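PDB 4R6H: solute binding protein MsmE from Bacillus subtilis subsp. subtilis str. 168, which binds melibiose, raffinose and stachyose as the solute-binding component of the MelEDC-MsmX ABC transporter that imports these sugars. Local coordinates for residues A107-M112 against D325-M330; P204-D209 against P372-L377; Q276-I281 against V285-I290; A334-M339 against L345-T350; G388-E393 against Q406-E411. All blocks are in the same frame, centred on the assembly; numbering follows the deposited sequence. Where two conformers were deposited one is given.

Interaction 1 of 5, residues A107-M112 against D325-M330; sequences ADLRDM and DFIAFM
Behind L109, the leucine that meets I327 of the facing helix, the carboxylate oxygen D108 OD2 is gripped by two nitrogens of one guanidinium group, R110 NE at 2.9 Å and R110 NH2 at 3.0 Å. The first arrives on the syn side, 25° out of the carboxylate plane; the oxygen lies close to the guanidinium plane, and the use of NE and NH2 makes the salt bridge side-on. The other oxygen, D108 OD1, accepts from the backbone R110 N at 2.9 Å and also from V133 N, which ties it to the loop carrying V133. With its polar side fixed in this way, the loop turns its apolar residues to helix 320-331. L109 CD1 and I327 CD1 meet tip to tip at 4.0 Å. M112 instead crosses I327 at about a right angle; the bend in its chain (chi3 71°) lays CE against I327 CG2 at 3.9 Å and beside A328 CB at 4.1 Å. W114 touches both L109 and I327. The arrangement illustrates an Asx turn running into a type I turn, closed by M112 N to L109 O, that packs a long connecting loop onto a helix of a solute-binding protein lobe.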
# COMPACT_ATOMS: atom_id res chain seq x y z
N ALA A 107 12.32 17.85 7.31
CA ALA A 107 13.74 17.89 7.69
C ALA A 107 14.48 16.74 7.05
O ALA A 107 14.00 15.61 7.02
CB ALA A 107 13.88 17.80 9.19
N ASP A 108 15.68 17.02 6.55
CA ASP A 108 16.55 16.03 6.01
C ASP A 108 17.11 15.18 7.13
O ASP A 108 17.75 15.71 8.05
CB ASP A 108 17.62 16.74 5.17
CG ASP A 108 18.50 15.82 4.41
OD1 ASP A 108 18.57 14.60 4.69
OD2 ASP A 108 19.23 16.33 3.52
N LEU A 109 16.86 13.86 7.09
CA LEU A 109 17.28 12.99 8.13
C LEU A 109 18.56 12.24 7.80
O LEU A 109 18.91 11.31 8.50
CB LEU A 109 16.16 12.00 8.45
CG LEU A 109 14.82 12.60 8.82
CD1 LEU A 109 13.82 11.48 9.17
CD2 LEU A 109 14.90 13.62 9.93
N ARG A 110 19.29 12.68 6.77
CA ARG A 110 20.47 11.91 6.32
C ARG A 110 21.57 11.77 7.35
O ARG A 110 22.37 10.82 7.24
CB ARG A 110 21.09 12.51 5.04
CG ARG A 110 21.94 13.76 5.27
CD ARG A 110 22.62 14.26 3.99
NE ARG A 110 21.72 14.99 3.12
CZ ARG A 110 22.02 15.45 1.91
NH1 ARG A 110 23.23 15.24 1.39
NH2 ARG A 110 21.10 16.11 1.22
N ASP A 111 21.63 12.67 8.34
CA ASP A 111 22.67 12.58 9.37
C ASP A 111 22.25 11.82 10.63
O ASP A 111 22.97 11.85 11.65
CB ASP A 111 23.17 13.98 9.72
CG ASP A 111 23.72 14.73 8.49
OD1 ASP A 111 24.61 14.21 7.82
OD2 ASP A 111 23.19 15.80 8.14
N MET A 112 21.10 11.15 10.59
CA MET A 112 20.71 10.29 11.70
C MET A 112 21.31 8.88 11.59
O MET A 112 21.41 8.32 10.50
CB MET A 112 19.17 10.20 11.80
CG MET A 112 18.46 11.54 12.02
SD MET A 112 16.74 11.35 12.51
CE MET A 112 16.97 10.73 14.16
N ASP A 325 14.88 13.16 18.39
CA ASP A 325 15.10 12.24 19.50
C ASP A 325 14.00 11.15 19.48
O ASP A 325 14.27 9.97 19.75
CB ASP A 325 15.03 12.94 20.87
CG ASP A 325 16.23 13.82 21.18
OD1 ASP A 325 17.30 13.69 20.59
OD2 ASP A 325 16.03 14.68 22.08
N PHE A 326 12.77 11.55 19.13
CA PHE A 326 11.67 10.60 19.12
C PHE A 326 11.86 9.57 17.96
O PHE A 326 11.61 8.37 18.12
CB PHE A 326 10.32 11.33 18.99
CG PHE A 326 9.13 10.42 19.17
CD1 PHE A 326 8.57 9.74 18.11
CD2 PHE A 326 8.61 10.21 20.41
CE1 PHE A 326 7.52 8.89 18.30
CE2 PHE A 326 7.55 9.36 20.61
CZ PHE A 326 7.01 8.68 19.56
N ILE A 327 12.26 10.07 16.78
CA ILE A 327 12.54 9.18 15.66
C ILE A 327 13.64 8.17 16.06
O ILE A 327 13.51 6.96 15.81
CB ILE A 327 12.93 9.98 14.40
CG1 ILE A 327 11.71 10.72 13.84
CG2 ILE A 327 13.52 9.04 13.37
CD1 ILE A 327 12.03 11.68 12.71
N ALA A 328 14.73 8.68 16.65
CA ALA A 328 15.82 7.78 17.07
C ALA A 328 15.35 6.73 18.06
O ALA A 328 15.78 5.58 18.01
CB ALA A 328 17.00 8.58 17.63
N PHE A 329 14.45 7.12 18.97
CA PHE A 329 13.88 6.22 19.93
C PHE A 329 13.07 5.14 19.18
O PHE A 329 13.18 3.96 19.50
CB PHE A 329 13.00 7.00 20.92
CG PHE A 329 12.24 6.14 21.87
CD1 PHE A 329 10.98 5.70 21.53
CD2 PHE A 329 12.75 5.81 23.12
CE1 PHE A 329 10.25 4.87 22.38
CE2 PHE A 329 12.02 5.01 23.99
CZ PHE A 329 10.76 4.55 23.62
N MET A 330 12.21 5.55 18.27
CA MET A 330 11.39 4.60 17.51
C MET A 330 12.23 3.60 16.68
O MET A 330 11.82 2.45 16.48
CB MET A 330 10.43 5.36 16.60
CG MET A 330 9.30 6.05 17.35
SD MET A 330 8.16 5.01 18.25
CE MET A 330 7.29 4.18 16.91

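Interaction 2 of 5, residues P204-D209 against P372-L377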
# COMPACT_ATOMS: atom_id res chain seq x y z
N PRO A 204 3.20 -2.96 -13.31
CA PRO A 204 3.83 -3.81 -14.35
C PRO A 204 3.41 -3.37 -15.74
O PRO A 204 4.20 -3.54 -16.70
CB PRO A 204 3.29 -5.20 -14.04
CG PRO A 204 2.15 -5.05 -13.09
CD PRO A 204 2.42 -3.76 -12.34
N LEU A 205 2.24 -2.78 -15.92
CA LEU A 205 1.81 -2.40 -17.28
C LEU A 205 2.61 -1.23 -17.80
O LEU A 205 3.06 -1.27 -18.95
CB LEU A 205 0.34 -2.06 -17.32
CG LEU A 205 -0.24 -1.62 -18.68
CD1 LEU A 205 -0.23 -2.78 -19.63
CD2 LEU A 205 -1.64 -1.10 -18.46
N LEU A 206 2.85 -0.23 -16.96
CA LEU A 206 3.27 1.08 -17.42
C LEU A 206 4.60 1.59 -16.88
O LEU A 206 5.09 2.59 -17.36
CB LEU A 206 2.17 2.15 -17.15
CG LEU A 206 0.78 1.87 -17.68
CD1 LEU A 206 -0.25 2.83 -17.13
CD2 LEU A 206 0.79 1.93 -19.20
N ILE A 207 5.13 0.92 -15.85
CA ILE A 207 6.27 1.43 -15.10
C ILE A 207 7.50 0.56 -15.11
O ILE A 207 8.59 1.06 -15.42
CB ILE A 207 5.88 1.72 -13.63
CG1 ILE A 207 4.66 2.66 -13.54
CG2 ILE A 207 7.05 2.29 -12.86
CD1 ILE A 207 4.80 3.99 -14.25
N THR A 208 7.40 -0.74 -14.80
CA THR A 208 8.58 -1.53 -14.46
C THR A 208 9.48 -1.89 -15.64
O THR A 208 10.70 -2.06 -15.46
CB THR A 208 8.25 -2.80 -13.69
OG1 THR A 208 7.23 -3.53 -14.36
CG2 THR A 208 7.75 -2.45 -12.29
N ASP A 209 8.90 -2.02 -16.83
CA ASP A 209 9.70 -2.52 -18.00
C ASP A 209 10.29 -1.32 -18.73
O ASP A 209 9.57 -0.51 -19.25
CB ASP A 209 8.82 -3.38 -18.89
CG ASP A 209 9.58 -4.03 -20.02
OD1 ASP A 209 10.81 -3.95 -20.06
OD2 ASP A 209 8.90 -4.63 -20.86
N PRO A 372 6.64 1.95 -5.67
CA PRO A 372 5.60 2.69 -4.98
C PRO A 372 4.24 2.55 -5.64
O PRO A 372 4.14 2.28 -6.85
CB PRO A 372 6.09 4.16 -5.06
CG PRO A 372 6.98 4.17 -6.27
CD PRO A 372 7.64 2.83 -6.31
N TYR A 373 3.17 2.78 -4.90
CA TYR A 373 1.85 2.75 -5.51
C TYR A 373 1.75 3.71 -6.68
O TYR A 373 2.09 4.89 -6.59
CB TYR A 373 0.74 3.02 -4.49
CG TYR A 373 0.17 1.73 -3.96
CD1 TYR A 373 -0.78 1.02 -4.69
CD2 TYR A 373 0.62 1.20 -2.77
CE1 TYR A 373 -1.29 -0.17 -4.22
CE2 TYR A 373 0.12 0.00 -2.29
CZ TYR A 373 -0.84 -0.67 -3.02
OH TYR A 373 -1.35 -1.85 -2.57
N PHE A 374 1.26 3.19 -7.79
CA PHE A 374 1.22 3.93 -9.06
C PHE A 374 0.51 5.27 -8.89
O PHE A 374 0.99 6.32 -9.41
CB PHE A 374 0.49 3.06 -10.10
CG PHE A 374 0.28 3.71 -11.43
CD1 PHE A 374 1.30 3.70 -12.37
CD2 PHE A 374 -0.94 4.25 -11.76
CE1 PHE A 374 1.12 4.23 -13.62
CE2 PHE A 374 -1.13 4.80 -13.03
CZ PHE A 374 -0.10 4.78 -13.94
N ASP A 375 -0.64 5.28 -8.23
CA ASP A 375 -1.43 6.51 -8.20
C ASP A 375 -0.75 7.62 -7.43
O ASP A 375 -0.93 8.81 -7.75
CB ASP A 375 -2.85 6.27 -7.67
CG ASP A 375 -2.90 6.01 -6.17
OD1 ASP A 375 -2.26 5.06 -5.67
OD2 ASP A 375 -3.56 6.80 -5.46
N ARG A 376 0.01 7.25 -6.41
CA ARG A 376 0.68 8.23 -5.57
C ARG A 376 1.84 8.91 -6.28
O ARG A 376 2.13 10.07 -6.03
CB ARG A 376 1.06 7.58 -4.21
CG ARG A 376 -0.17 7.03 -3.50
CD ARG A 376 0.06 6.66 -2.03
NE ARG A 376 -0.82 5.55 -1.62
CZ ARG A 376 -0.81 4.95 -0.43
NH1 ARG A 376 0.01 5.36 0.53
NH2 ARG A 376 -1.63 3.92 -0.19
N LEU A 377 2.47 8.24 -7.21
CA LEU A 377 3.57 8.83 -7.90
C LEU A 377 3.24 9.39 -9.28
O LEU A 377 3.86 10.36 -9.70
CB LEU A 377 4.72 7.79 -7.94
CG LEU A 377 6.16 8.29 -8.08
CD1 LEU A 377 6.56 9.11 -6.86
CD2 LEU A 377 7.14 7.14 -8.28
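The phenyl ring of F374 packs against two consecutive aliphatic residues, L206 and I207, where helix 192-206 runs out. All three side chains are buried, and this is the tight part of the contact. I207 CG1 meets the ring at its edge, near the ring plane, 3.7 Å from F374 CD1, and beyond it I207 CD1 comes within 3.7 Å of F374 CE1. L206 CD1 approaches the far end of the ring at a slant, 3.7 Å from F374 CZ. The ring reaches them because its CG is anti to the backbone N (chi1 176°), which sends it across from the first turn of helix 374-378. A202 of helix 192-206 and L218 of helix 215-220 also touch the ring, and L218 touches I207 as well.

Away from the ring the two segments part. T208 and D209 are partly exposed and carry polar bonds of their own, T208 OG1 to D299 OD2 and D209 OD2 to H212 ND1. Y373, at the N-cap position of the short helix, is partly exposed too. A further bond, from D375 N to D199 OD1, links that helix directly to helix 192-206. The contact therefore divides its labour: between the two segments the meeting rests on apolar contacts, close-fitting but without direction of their own, while directional polar bonds lie round its margin.

Interaction 3 of 5, residues Q276-I281 against V285-I290; sequences QDVAQI and VKVGII
Branched methyl groups rather than flat ones meet where V278 faces V285 and V287, so there is no ring face or edge to define the approach. One branch of one residue carries the helix side of the contact: V278 CG1 stands 3.7 Å from V285 CG1 and 3.8 Å from V285 CB, and reaches V287 CG2 at 4.1 Å. The choice of branch follows from the rotation of V278, whose CG1 is anti to the backbone N (chi1 164°). V285 presents the equivalent methyl, its CG1 also anti to the backbone N, and the two side chains meet at a slant.

On the other segment the residues alternate. V285 and V287 point toward the helix, whereas the intervening K286 points away and is exposed. Backbone bonds of G288 with Y147 and of I290 with L145 join strand 287-291 to strand 141-148, antiparallel. M260 of helix 256-261 touches both V278 and V287, so these two valines share a neighbour. Helix 274-281 packs back onto the strand that follows it after a short connection. Since only methyl and methine carbons meet, the helix-strand contact is apolar and non-directional, while the strand's backbone bonds are made to strand 141-148.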
# COMPACT_ATOMS: atom_id res chain seq x y z
N GLN A 276 -3.41 -14.21 8.76
CA GLN A 276 -3.43 -14.33 10.22
C GLN A 276 -4.87 -14.39 10.73
O GLN A 276 -5.21 -15.14 11.68
CB GLN A 276 -2.60 -13.20 10.86
CG GLN A 276 -3.11 -11.74 10.71
CD GLN A 276 -2.06 -10.62 10.88
OE1 GLN A 276 -2.26 -9.68 11.66
NE2 GLN A 276 -1.03 -10.69 10.14
N ASP A 277 -5.76 -13.64 10.10
CA ASP A 277 -7.16 -13.60 10.49
C ASP A 277 -7.86 -14.93 10.19
O ASP A 277 -8.66 -15.42 11.00
CB ASP A 277 -7.89 -12.47 9.80
CG ASP A 277 -7.44 -11.10 10.25
OD1 ASP A 277 -6.86 -10.99 11.36
OD2 ASP A 277 -7.66 -10.17 9.41
N VAL A 278 -7.57 -15.50 9.03
CA VAL A 278 -8.12 -16.79 8.64
C VAL A 278 -7.61 -17.90 9.57
O VAL A 278 -8.39 -18.75 9.99
CB VAL A 278 -7.72 -17.10 7.16
CG1 VAL A 278 -7.90 -18.58 6.79
CG2 VAL A 278 -8.53 -16.23 6.22
N ALA A 279 -6.31 -17.87 9.88
CA ALA A 279 -5.71 -18.88 10.78
C ALA A 279 -6.38 -18.91 12.13
O ALA A 279 -6.47 -20.00 12.75
CB ALA A 279 -4.23 -18.65 10.91
N GLN A 280 -6.87 -17.76 12.61
CA GLN A 280 -7.57 -17.72 13.89
C GLN A 280 -8.90 -18.45 13.87
O GLN A 280 -9.34 -18.97 14.91
CB GLN A 280 -7.76 -16.26 14.35
CG GLN A 280 -6.45 -15.51 14.59
CD GLN A 280 -5.73 -15.92 15.87
OE1 GLN A 280 -4.66 -16.56 15.83
NE2 GLN A 280 -6.30 -15.55 17.00
N ILE A 281 -9.55 -18.48 12.73
CA ILE A 281 -10.86 -19.10 12.56
C ILE A 281 -10.73 -20.58 12.10
O ILE A 281 -11.47 -21.48 12.53
CB ILE A 281 -11.70 -18.29 11.56
CG1 ILE A 281 -12.15 -16.98 12.26
CG2 ILE A 281 -12.90 -19.07 11.08
CD1 ILE A 281 -12.45 -15.87 11.29
N VAL A 285 -6.40 -23.71 7.10
CA VAL A 285 -6.23 -22.97 5.85
C VAL A 285 -5.03 -22.05 5.94
O VAL A 285 -4.97 -21.20 6.83
CB VAL A 285 -7.49 -22.12 5.55
CG1 VAL A 285 -7.33 -21.24 4.29
CG2 VAL A 285 -8.69 -23.03 5.37
N LYS A 286 -4.10 -22.24 5.01
CA LYS A 286 -2.86 -21.50 4.96
C LYS A 286 -2.94 -20.53 3.79
O LYS A 286 -3.04 -20.95 2.62
CB LYS A 286 -1.66 -22.43 4.75
CG LYS A 286 -1.53 -23.60 5.73
CD LYS A 286 -1.32 -23.15 7.17
CE LYS A 286 -1.05 -24.34 8.09
NZ LYS A 286 0.26 -24.99 7.81
N VAL A 287 -2.94 -19.26 4.10
CA VAL A 287 -2.96 -18.17 3.11
C VAL A 287 -1.54 -17.66 2.96
O VAL A 287 -0.87 -17.33 3.94
CB VAL A 287 -3.88 -17.01 3.53
CG1 VAL A 287 -3.84 -15.88 2.50
CG2 VAL A 287 -5.30 -17.55 3.73
N GLY A 288 -1.07 -17.59 1.72
CA GLY A 288 0.21 -17.05 1.35
C GLY A 288 0.07 -15.79 0.52
O GLY A 288 -1.02 -15.43 0.13
N ILE A 289 1.21 -15.15 0.28
CA ILE A 289 1.25 -14.02 -0.67
C ILE A 289 2.33 -14.24 -1.71
O ILE A 289 3.33 -14.92 -1.46
CB ILE A 289 1.42 -12.63 0.03
CG1 ILE A 289 2.66 -12.62 0.94
CG2 ILE A 289 0.18 -12.29 0.81
CD1 ILE A 289 3.12 -11.28 1.43
N ILE A 290 2.09 -13.70 -2.89
CA ILE A 290 3.05 -13.63 -3.97
C ILE A 290 3.09 -12.21 -4.50
O ILE A 290 2.14 -11.47 -4.35
CB ILE A 290 2.73 -14.63 -5.12
CG1 ILE A 290 1.36 -14.36 -5.72
CG2 ILE A 290 2.85 -16.06 -4.62
CD1 ILE A 290 1.04 -15.34 -6.84

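Interaction 4 of 5, residues A334-M339 against L345-T350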
# COMPACT_ATOMS: atom_id res chain seq x y z
N ALA A 334 14.35 -2.92 19.39
CA ALA A 334 13.23 -3.49 20.12
C ALA A 334 11.97 -2.71 19.87
O ALA A 334 10.90 -3.29 19.71
CB ALA A 334 13.49 -3.56 21.61
N ASN A 335 12.10 -1.37 19.83
CA ASN A 335 10.93 -0.53 19.55
C ASN A 335 10.43 -0.66 18.11
O ASN A 335 9.22 -0.74 17.86
CB ASN A 335 11.24 0.93 19.87
CG ASN A 335 11.55 1.15 21.34
OD1 ASN A 335 11.07 0.40 22.19
ND2 ASN A 335 12.31 2.18 21.65
N ALA A 336 11.35 -0.70 17.17
CA ALA A 336 10.97 -0.84 15.76
C ALA A 336 10.32 -2.17 15.51
O ALA A 336 9.36 -2.25 14.75
CB ALA A 336 12.17 -0.66 14.86
N LYS A 337 10.79 -3.21 16.19
CA LYS A 337 10.18 -4.54 16.04
C LYS A 337 8.75 -4.55 16.58
O LYS A 337 7.80 -5.03 15.93
CB LYS A 337 11.04 -5.60 16.75
CG LYS A 337 10.54 -7.04 16.64
CD LYS A 337 11.53 -7.96 17.34
CE LYS A 337 11.18 -9.43 17.18
NZ LYS A 337 9.98 -9.83 17.95
N GLN A 338 8.58 -3.97 17.77
CA GLN A 338 7.27 -3.88 18.38
C GLN A 338 6.26 -3.11 17.53
O GLN A 338 5.13 -3.57 17.27
CB GLN A 338 7.41 -3.30 19.79
CG GLN A 338 6.11 -3.21 20.54
CD GLN A 338 6.30 -2.63 21.93
OE1 GLN A 338 7.42 -2.39 22.34
NE2 GLN A 338 5.20 -2.35 22.60
N MET A 339 6.67 -1.93 17.08
CA MET A 339 5.77 -1.14 16.26
C MET A 339 5.43 -1.84 14.94
O MET A 339 4.28 -1.90 14.56
CB MET A 339 6.35 0.25 16.02
CG MET A 339 5.41 1.24 15.39
SD MET A 339 4.05 1.77 16.49
CE MET A 339 2.64 0.91 15.80
N LEU A 345 3.46 -5.69 9.33
CA LEU A 345 4.31 -5.46 8.18
C LEU A 345 5.74 -5.42 8.59
O LEU A 345 6.07 -5.17 9.78
CB LEU A 345 3.91 -4.14 7.50
CG LEU A 345 2.61 -4.07 6.74
CD1 LEU A 345 2.24 -2.67 6.33
CD2 LEU A 345 2.71 -4.97 5.51
N PRO A 346 6.65 -5.59 7.62
CA PRO A 346 8.07 -5.49 7.99
C PRO A 346 8.47 -4.10 8.43
O PRO A 346 7.89 -3.10 7.99
CB PRO A 346 8.80 -5.82 6.68
CG PRO A 346 7.79 -6.47 5.83
CD PRO A 346 6.45 -5.95 6.22
N SER A 347 9.49 -4.04 9.26
CA SER A 347 10.15 -2.76 9.58
C SER A 347 10.82 -2.20 8.36
O SER A 347 11.12 -2.90 7.43
CB SER A 347 11.18 -2.99 10.68
OG SER A 347 12.11 -1.93 10.81
N GLY A 348 11.06 -0.89 8.40
CA GLY A 348 11.84 -0.23 7.37
C GLY A 348 13.35 -0.39 7.49
O GLY A 348 14.04 0.07 6.60
N LEU A 349 13.83 -1.10 8.53
CA LEU A 349 15.26 -1.23 8.84
C LEU A 349 15.70 -2.66 8.67
O LEU A 349 14.98 -3.58 9.03
CB LEU A 349 15.56 -0.78 10.25
CG LEU A 349 15.09 0.62 10.63
CD1 LEU A 349 15.26 0.83 12.12
CD2 LEU A 349 15.79 1.68 9.80
N THR A 350 16.92 -2.83 8.15
CA THR A 350 17.43 -4.17 7.85
C THR A 350 17.86 -4.91 9.11
O THR A 350 17.98 -6.15 9.08
CB THR A 350 18.64 -4.06 6.91
OG1 THR A 350 19.64 -3.25 7.53
CG2 THR A 350 18.23 -3.48 5.60
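A336 offers a single methyl to the loop that follows its own helix, and two side chains of that loop, S347 and L349, converge on it. Their conformations explain how. S347 is turned with OG anti to the backbone N (chi1 163°), which places the hydroxyl oxygen 4.2 Å from A336 CB, a van der Waals approach and no more. The same rotation lets S347 OG accept from L349 N at 3.0 Å, with a fairly straight N-H...O angle of 158°. The oxygen is thus occupied within its own loop, which would tend to hold its rotation while it borders the apolar methyl.

L349 takes a different course. Its CG lies beside the backbone N and anti to the carbonyl carbon (chi1 -54°), and the extended second torsion carries CD1 to 4.4 Å from A336 CB, a rather loose touch. Y136 of strand 136-137 touches both A336 and L349 and so closes round the same spot. On the outer side of the helix, K337 points away from the loop and pairs with E341. The backbones come closest at A336 and S347, whose CA atoms are 6.5 Å apart. Backbone bonds of G348 with D119 and of T350 with D117 hold the loop to another part of the chain. The hydroxyl bond is the signature of an ST turn, used here in a loop that doubles back along helix 333-343.

Interaction 5 of 5, residues G388-E393 against Q406-E411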
# COMPACT_ATOMS: atom_id res chain seq x y z
N GLY A 388 -11.63 3.36 -8.80
CA GLY A 388 -12.63 2.54 -8.14
C GLY A 388 -13.98 2.62 -8.83
O GLY A 388 -14.61 1.59 -9.11
N THR A 389 -14.38 3.87 -9.13
CA THR A 389 -15.61 4.20 -9.87
C THR A 389 -15.72 3.41 -11.16
O THR A 389 -16.71 2.71 -11.40
CB THR A 389 -15.68 5.73 -10.24
OG1 THR A 389 -15.97 6.51 -9.08
CG2 THR A 389 -16.69 6.00 -11.30
N VAL A 390 -14.71 3.51 -12.00
CA VAL A 390 -14.82 2.91 -13.33
C VAL A 390 -14.83 1.39 -13.23
O VAL A 390 -15.52 0.70 -13.99
CB VAL A 390 -13.76 3.42 -14.33
CG1 VAL A 390 -13.90 4.93 -14.52
CG2 VAL A 390 -12.33 3.01 -13.97
N GLY A 391 -14.07 0.85 -12.27
CA GLY A 391 -14.10 -0.58 -12.09
C GLY A 391 -15.44 -1.08 -11.62
O GLY A 391 -15.93 -2.11 -12.08
N GLN A 392 -16.08 -0.33 -10.71
CA GLN A 392 -17.39 -0.73 -10.25
C GLN A 392 -18.42 -0.62 -11.37
O GLN A 392 -19.30 -1.49 -11.53
CB GLN A 392 -17.77 0.16 -9.07
CG GLN A 392 -18.68 -0.50 -8.09
CD GLN A 392 -18.84 0.36 -6.85
OE1 GLN A 392 -19.09 1.58 -6.95
NE2 GLN A 392 -18.69 -0.26 -5.69
N GLU A 393 -18.30 0.42 -12.19
CA GLU A 393 -19.20 0.56 -13.33
C GLU A 393 -18.98 -0.53 -14.40
O GLU A 393 -19.92 -0.98 -15.05
CB GLU A 393 -19.08 1.97 -13.93
CG GLU A 393 -19.70 3.03 -13.03
CD GLU A 393 -19.96 4.31 -13.77
OE1 GLU A 393 -19.00 5.03 -14.01
OE2 GLU A 393 -21.14 4.60 -14.06
N GLN A 406 -11.50 6.52 -21.90
CA GLN A 406 -11.80 7.89 -22.25
C GLN A 406 -12.16 8.72 -21.01
O GLN A 406 -11.66 9.84 -20.82
CB GLN A 406 -12.89 7.93 -23.31
CG GLN A 406 -12.38 7.34 -24.61
CD GLN A 406 -13.40 7.42 -25.72
OE1 GLN A 406 -13.14 8.00 -26.78
NE2 GLN A 406 -14.57 6.85 -25.49
N LYS A 407 -12.98 8.14 -20.14
CA LYS A 407 -13.28 8.79 -18.86
C LYS A 407 -12.05 9.02 -17.99
O LYS A 407 -11.88 10.08 -17.37
CB LYS A 407 -14.29 7.94 -18.12
CG LYS A 407 -14.64 8.42 -16.71
CD LYS A 407 -15.66 9.55 -16.73
CE LYS A 407 -15.99 10.08 -15.33
NZ LYS A 407 -16.50 9.03 -14.40
N LEU A 408 -11.17 8.02 -17.92
CA LEU A 408 -9.99 8.21 -17.14
C LEU A 408 -9.16 9.39 -17.62
O LEU A 408 -8.61 10.11 -16.82
CB LEU A 408 -9.14 6.93 -17.06
CG LEU A 408 -9.84 5.82 -16.25
CD1 LEU A 408 -9.15 4.49 -16.58
CD2 LEU A 408 -9.81 6.05 -14.75
N GLY A 409 -9.00 9.51 -18.95
CA GLY A 409 -8.21 10.58 -19.55
C GLY A 409 -8.80 11.94 -19.21
O GLY A 409 -8.08 12.87 -18.92
N ARG A 410 -10.12 12.01 -19.26
CA ARG A 410 -10.80 13.28 -18.94
C ARG A 410 -10.57 13.66 -17.47
O ARG A 410 -10.23 14.80 -17.17
CB ARG A 410 -12.30 13.18 -19.22
CG ARG A 410 -12.69 13.12 -20.69
CD ARG A 410 -14.19 13.32 -20.90
NE ARG A 410 -15.03 12.22 -20.41
CZ ARG A 410 -15.32 11.10 -21.09
NH1 ARG A 410 -14.85 10.87 -22.30
NH2 ARG A 410 -16.10 10.19 -20.53
N GLU A 411 -10.73 12.71 -16.56
CA GLU A 411 -10.48 12.98 -15.14
C GLU A 411 -9.02 13.31 -14.83
O GLU A 411 -8.72 14.16 -13.99
CB GLU A 411 -10.87 11.74 -14.34
CG GLU A 411 -12.35 11.42 -14.33
CD GLU A 411 -13.12 12.29 -13.35
OE1 GLU A 411 -12.51 13.15 -12.68
OE2 GLU A 411 -14.34 12.09 -13.24
O HOH W 1 -18.38 7.55 -15.11
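V390 stands like a fork between K407 and L408, one methyl for each. Its CG1 lies 4.2 Å from K407 CG, while CG2, in the crowded position between backbone N and carbonyl carbon, meets L408 CD2 at 4.0 Å. Both neighbours pass the valine at a slant. L408 starts out alongside the interface, yet its end bends in toward V390. K407 turns over the other side: CG is anti to the backbone N, and bends at chi2 (81°) and chi4 (-58°) swing the chain round so that its ammonium end passes T389 CG2, with K407 NZ at 4.3 Å.

The polar end of the contact is indirect. E393 and K407 carry opposite charges, but their charged atoms do not touch. A water donates to E393 OE1 at 2.8 Å; its link onward to K407 NZ is too short to be trusted, so a bridge between the two side chains remains doubtful. One turn further on, E411 makes a long salt bridge, 3.9 Å from K407 NZ to E411 OE2. The hydroxyl of T389 is engaged elsewhere, by K191 NZ and D385 O.

The two helix segments run nearly antiparallel, at 163°, with axes 11.0 Å apart, forming a hairpin from helices 383-395 and 401-420. Y198 of helix 192-206 touches V390, and on the second helix L408 also meets V386 and L387 of helix 383-395 together with W225 and F228 of the loop before helix 229-240.

Overall arrangement
Interactions 1 and 4 lie on the same side of the chain's centre and touch, since helices 320-331 and 333-343 are consecutive and F329 O pairs with N335 ND2. Each sets a loop against a helix, and in each a side-chain oxygen accepts from a backbone N two residues on. Helix 192-206 takes part in interaction 2 and touches V390 of interaction 5 through Y198; their centres are 18 Å apart. Interaction 3 alone joins a helix to a strand. Interactions 2, 3 and 4 are buried; 1 and 5 are only partly so, and there charged groups accompany the apolar core: a salt bridge within the loop in 1, the opposite charges of E393 and K407 in 5.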